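Local coordinates for WZI (Escherichia coli, PDB 2YNK), which is an outer-membrane beta-barrel lectin that binds carbohydrate and takes part in the assembly of the group 1 capsule, at residues A[65-79]-A[90-103]. Sequence-based numbering, arbitrary orientation.
Sequences LKADFRVTGYTSTDQ and QPADNSLGLAFNNS. With D12 (dodecane), chain H; D12 (dodecane), chain I.
The loop residue Q90 stacks on Y74 of strand 69-76, which pairs antiparallel with strand 95-103 as the first two strands of the Wzi outer-membrane barrel. The Q90 amide lies nearly parallel to the phenol ring, with the planes 6° apart. Q90 CG sits over the middle of one face, 3.6 Å from the Y74 ring centroid. A bend at its second torsion (chi2 -85°) turns the Q90 amide back over the ring. R120 takes the phenol OH of Y74 and also forms a salt bridge with D93.

Three hydrogen-bonded pairs, R70 with A99, T72 with G97 and Y74 with S95, join the strands. T72 OG1 lies 3.6 Å from G97 CA, over the glycine. On the other face of the sheet V71 and L98 lie side by side, V71 CG2 3.4 Å from L98 CD2. This face probably meets the membrane lipid, since one dodecane runs past Y74, T75, N94 and S95, and T75, S76 and T77 meet a second.

The other edge of strand 69-76 pairs with strand 444-454, which closes the barrel. Just before strand 69-76, N101 ND2 donates to A67 O at 3.0 Å, in the plane of its own amide, while N101 OD1 is held by H110. At the far end S76 OG donates to D93 O at 2.8 Å, on a lone pair in the carbonyl plane.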
# COMPACT_ATOMS: atom_id res chain seq x y z
N LEU A 65 -3.53 -15.18 -7.12
CA LEU A 65 -2.93 -14.78 -5.86
C LEU A 65 -2.97 -15.90 -4.82
O LEU A 65 -1.96 -16.15 -4.13
CB LEU A 65 -3.64 -13.54 -5.31
CG LEU A 65 -3.34 -12.25 -6.07
CD1 LEU A 65 -4.26 -11.11 -5.65
CD2 LEU A 65 -1.88 -11.88 -5.85
N LYS A 66 -4.11 -16.56 -4.70
CA LYS A 66 -4.31 -17.55 -3.64
C LYS A 66 -4.21 -19.00 -4.12
O LYS A 66 -4.64 -19.91 -3.42
CB LYS A 66 -5.64 -17.30 -2.94
CG LYS A 66 -5.70 -15.98 -2.21
CD LYS A 66 -6.82 -15.95 -1.20
CE LYS A 66 -6.66 -14.82 -0.22
NZ LYS A 66 -5.74 -15.17 0.90
N ALA A 67 -3.60 -19.21 -5.29
CA ALA A 67 -3.34 -20.56 -5.80
C ALA A 67 -2.64 -21.45 -4.77
O ALA A 67 -1.84 -20.97 -3.97
CB ALA A 67 -2.49 -20.49 -7.06
N ASP A 68 -2.94 -22.74 -4.80
CA ASP A 68 -2.40 -23.70 -3.82
C ASP A 68 -0.91 -23.52 -3.59
O ASP A 68 -0.45 -23.52 -2.45
CB ASP A 68 -2.65 -25.14 -4.28
CG ASP A 68 -4.11 -25.57 -4.14
OD1 ASP A 68 -4.86 -24.90 -3.40
OD2 ASP A 68 -4.49 -26.58 -4.76
N PHE A 69 -0.17 -23.38 -4.68
CA PHE A 69 1.27 -23.20 -4.62
C PHE A 69 1.65 -22.14 -5.64
O PHE A 69 1.15 -22.15 -6.76
CB PHE A 69 1.98 -24.53 -4.88
CG PHE A 69 3.47 -24.42 -4.93
CD1 PHE A 69 4.18 -23.87 -3.86
CD2 PHE A 69 4.18 -24.87 -6.04
CE1 PHE A 69 5.56 -23.76 -3.90
CE2 PHE A 69 5.57 -24.77 -6.08
CZ PHE A 69 6.26 -24.22 -5.01
N ARG A 70 2.50 -21.20 -5.24
CA ARG A 70 2.83 -20.06 -6.09
C ARG A 70 4.31 -19.70 -6.04
O ARG A 70 4.86 -19.44 -4.96
CB ARG A 70 1.99 -18.87 -5.69
CG ARG A 70 1.87 -17.84 -6.80
CD ARG A 70 0.67 -16.92 -6.60
NE ARG A 70 1.05 -15.56 -6.22
CZ ARG A 70 1.24 -14.56 -7.08
NH1 ARG A 70 1.11 -14.73 -8.39
NH2 ARG A 70 1.57 -13.36 -6.61
N VAL A 71 4.95 -19.70 -7.20
CA VAL A 71 6.34 -19.31 -7.29
C VAL A 71 6.42 -17.92 -7.90
O VAL A 71 5.81 -17.66 -8.93
CB VAL A 71 7.14 -20.28 -8.17
CG1 VAL A 71 8.55 -19.75 -8.37
CG2 VAL A 71 7.18 -21.67 -7.54
N THR A 72 7.17 -17.04 -7.25
CA THR A 72 7.37 -15.68 -7.74
C THR A 72 8.85 -15.35 -7.80
O THR A 72 9.66 -15.90 -7.05
CB THR A 72 6.65 -14.62 -6.87
OG1 THR A 72 7.21 -14.62 -5.55
CG2 THR A 72 5.13 -14.90 -6.81
N GLY A 73 9.19 -14.45 -8.73
CA GLY A 73 10.56 -14.10 -9.01
C GLY A 73 10.66 -12.65 -9.42
O GLY A 73 9.74 -12.10 -10.02
N TYR A 74 11.79 -12.03 -9.05
CA TYR A 74 12.11 -10.67 -9.45
C TYR A 74 13.60 -10.60 -9.71
O TYR A 74 14.38 -11.18 -8.97
CB TYR A 74 11.72 -9.70 -8.36
CG TYR A 74 12.11 -8.25 -8.62
CD1 TYR A 74 11.30 -7.43 -9.41
CD2 TYR A 74 13.26 -7.70 -8.07
CE1 TYR A 74 11.64 -6.11 -9.64
CE2 TYR A 74 13.60 -6.37 -8.30
CZ TYR A 74 12.79 -5.58 -9.08
OH TYR A 74 13.11 -4.26 -9.32
N THR A 75 13.99 -9.91 -10.77
CA THR A 75 15.40 -9.66 -11.07
C THR A 75 15.55 -8.28 -11.69
O THR A 75 14.63 -7.80 -12.36
CB THR A 75 15.97 -10.70 -12.05
OG1 THR A 75 17.34 -10.41 -12.31
CG2 THR A 75 15.19 -10.70 -13.37
N SER A 76 16.69 -7.64 -11.47
CA SER A 76 16.90 -6.28 -11.97
C SER A 76 18.37 -5.89 -12.13
O SER A 76 19.27 -6.54 -11.61
CB SER A 76 16.22 -5.27 -11.04
OG SER A 76 16.73 -5.38 -9.73
N THR A 77 18.58 -4.82 -12.87
CA THR A 77 19.91 -4.29 -13.08
C THR A 77 20.32 -3.48 -11.86
O THR A 77 21.50 -3.46 -11.50
CB THR A 77 19.96 -3.41 -14.34
OG1 THR A 77 19.06 -2.31 -14.21
CG2 THR A 77 19.59 -4.21 -15.57
N ASP A 78 19.36 -2.82 -11.23
CA ASP A 78 19.64 -1.95 -10.09
C ASP A 78 18.33 -1.50 -9.45
O ASP A 78 17.24 -1.78 -9.97
CB ASP A 78 20.42 -0.70 -10.55
CG ASP A 78 21.26 -0.04 -9.44
OD1 ASP A 78 21.14 -0.40 -8.25
OD2 ASP A 78 22.05 0.87 -9.78
N GLN A 79 18.44 -0.80 -8.34
CA GLN A 79 17.31 -0.16 -7.68
C GLN A 79 16.82 1.01 -8.54
O GLN A 79 17.63 1.77 -9.07
CB GLN A 79 17.79 0.35 -6.32
CG GLN A 79 16.71 0.80 -5.36
CD GLN A 79 17.28 1.10 -3.98
OE1 GLN A 79 18.50 1.17 -3.80
NE2 GLN A 79 16.40 1.26 -2.99
N GLN A 90 10.40 -3.40 -4.20
CA GLN A 90 11.11 -4.65 -3.95
C GLN A 90 12.30 -4.45 -2.98
O GLN A 90 13.01 -3.45 -3.08
CB GLN A 90 11.59 -5.24 -5.26
CG GLN A 90 10.46 -5.82 -6.11
CD GLN A 90 10.09 -7.25 -5.77
OE1 GLN A 90 10.75 -7.93 -4.96
NE2 GLN A 90 9.03 -7.74 -6.40
N PRO A 91 12.50 -5.39 -2.04
CA PRO A 91 13.52 -5.23 -1.01
C PRO A 91 14.93 -5.66 -1.43
O PRO A 91 15.89 -5.47 -0.67
CB PRO A 91 13.01 -6.15 0.09
CG PRO A 91 12.40 -7.28 -0.66
CD PRO A 91 11.74 -6.64 -1.85
N ALA A 92 15.06 -6.25 -2.61
CA ALA A 92 16.36 -6.69 -3.10
C ALA A 92 16.37 -6.72 -4.61
O ALA A 92 15.31 -6.81 -5.24
CB ALA A 92 16.68 -8.06 -2.54
N ASP A 93 17.57 -6.64 -5.19
CA ASP A 93 17.73 -6.63 -6.64
C ASP A 93 17.27 -7.92 -7.31
O ASP A 93 16.84 -7.91 -8.47
CB ASP A 93 19.19 -6.37 -7.02
CG ASP A 93 19.65 -4.96 -6.69
OD1 ASP A 93 18.80 -4.03 -6.71
OD2 ASP A 93 20.86 -4.78 -6.41
N ASN A 94 17.38 -9.03 -6.59
CA ASN A 94 16.99 -10.33 -7.10
C ASN A 94 16.29 -11.09 -6.00
O ASN A 94 16.77 -11.14 -4.87
CB ASN A 94 18.20 -11.12 -7.57
CG ASN A 94 19.04 -10.37 -8.59
OD1 ASN A 94 18.54 -9.90 -9.61
ND2 ASN A 94 20.32 -10.25 -8.31
N SER A 95 15.15 -11.68 -6.32
CA SER A 95 14.32 -12.33 -5.31
C SER A 95 13.69 -13.59 -5.88
O SER A 95 13.52 -13.73 -7.09
CB SER A 95 13.24 -11.35 -4.85
OG SER A 95 13.00 -11.48 -3.46
N LEU A 96 13.36 -14.51 -4.99
CA LEU A 96 12.64 -15.70 -5.39
C LEU A 96 11.75 -16.13 -4.24
O LEU A 96 12.23 -16.29 -3.12
CB LEU A 96 13.61 -16.80 -5.74
CG LEU A 96 12.99 -18.05 -6.35
CD1 LEU A 96 12.09 -17.69 -7.52
CD2 LEU A 96 14.11 -19.00 -6.76
N GLY A 97 10.46 -16.30 -4.53
CA GLY A 97 9.45 -16.58 -3.50
C GLY A 97 8.72 -17.87 -3.78
O GLY A 97 8.31 -18.12 -4.91
N LEU A 98 8.58 -18.70 -2.74
CA LEU A 98 7.74 -19.90 -2.79
C LEU A 98 6.68 -19.79 -1.71
O LEU A 98 7.01 -19.60 -0.54
CB LEU A 98 8.58 -21.17 -2.54
CG LEU A 98 9.76 -21.47 -3.47
CD1 LEU A 98 10.32 -22.85 -3.16
CD2 LEU A 98 9.39 -21.36 -4.94
N ALA A 99 5.41 -19.91 -2.09
CA ALA A 99 4.30 -19.80 -1.14
C ALA A 99 3.32 -20.98 -1.23
O ALA A 99 2.92 -21.38 -2.31
CB ALA A 99 3.56 -18.49 -1.36
N PHE A 100 2.95 -21.51 -0.06
CA PHE A 100 1.86 -22.46 0.06
C PHE A 100 0.63 -21.74 0.60
O PHE A 100 0.71 -21.09 1.64
CB PHE A 100 2.23 -23.61 1.00
CG PHE A 100 1.05 -24.48 1.38
CD1 PHE A 100 0.52 -25.41 0.48
CD2 PHE A 100 0.45 -24.36 2.64
CE1 PHE A 100 -0.56 -26.20 0.84
CE2 PHE A 100 -0.63 -25.16 3.00
CZ PHE A 100 -1.14 -26.08 2.09
N ASN A 101 -0.50 -21.88 -0.09
CA ASN A 101 -1.75 -21.21 0.27
C ASN A 101 -2.86 -22.17 0.59
O ASN A 101 -3.04 -23.17 -0.08
CB ASN A 101 -2.24 -20.35 -0.89
CG ASN A 101 -1.52 -19.03 -0.99
OD1 ASN A 101 -1.33 -18.35 0.01
ND2 ASN A 101 -1.14 -18.66 -2.20
N ASN A 102 -3.63 -21.84 1.62
CA ASN A 102 -4.86 -22.56 1.91
C ASN A 102 -5.82 -21.72 2.74
O ASN A 102 -5.45 -21.19 3.78
CB ASN A 102 -4.57 -23.86 2.64
CG ASN A 102 -5.74 -24.81 2.58
OD1 ASN A 102 -6.55 -24.89 3.50
ND2 ASN A 102 -5.86 -25.50 1.46
N SER A 103 -7.06 -21.63 2.28
CA SER A 103 -8.04 -20.82 2.97
C SER A 103 -9.42 -21.39 2.81
O SER A 103 -9.69 -22.09 1.83
CB SER A 103 -8.02 -19.41 2.40
OG SER A 103 -8.27 -19.44 1.01
C1 D12 H . 13.21 -4.20 -21.06
C2 D12 H . 13.08 -5.09 -19.82
C3 D12 H . 14.31 -5.98 -19.58
C4 D12 H . 14.36 -6.51 -18.14
C5 D12 H . 15.58 -7.40 -17.89
C6 D12 H . 16.40 -7.02 -16.65
C7 D12 H . 17.24 -8.20 -16.17
C8 D12 H . 18.54 -7.76 -15.49
C9 D12 H . 19.03 -8.79 -14.46
C10 D12 H . 20.55 -8.77 -14.29
C11 D12 H . 21.02 -9.63 -13.12
C12 D12 H . 22.22 -10.46 -13.53
C1 D12 I . 12.61 -13.43 -14.64
C2 D12 I . 12.63 -13.64 -13.14
C3 D12 I . 13.83 -14.49 -12.72
C4 D12 I . 14.21 -14.27 -11.25
C5 D12 I . 15.53 -14.94 -10.89
C6 D12 I . 16.15 -14.39 -9.60
C7 D12 I . 16.76 -15.50 -8.74
C8 D12 I . 17.64 -14.94 -7.62
C9 D12 I . 17.89 -15.97 -6.52
C10 D12 I . 18.63 -15.37 -5.32
C11 D12 I . 20.13 -15.70 -5.36
C12 D12 I . 20.41 -17.11 -4.88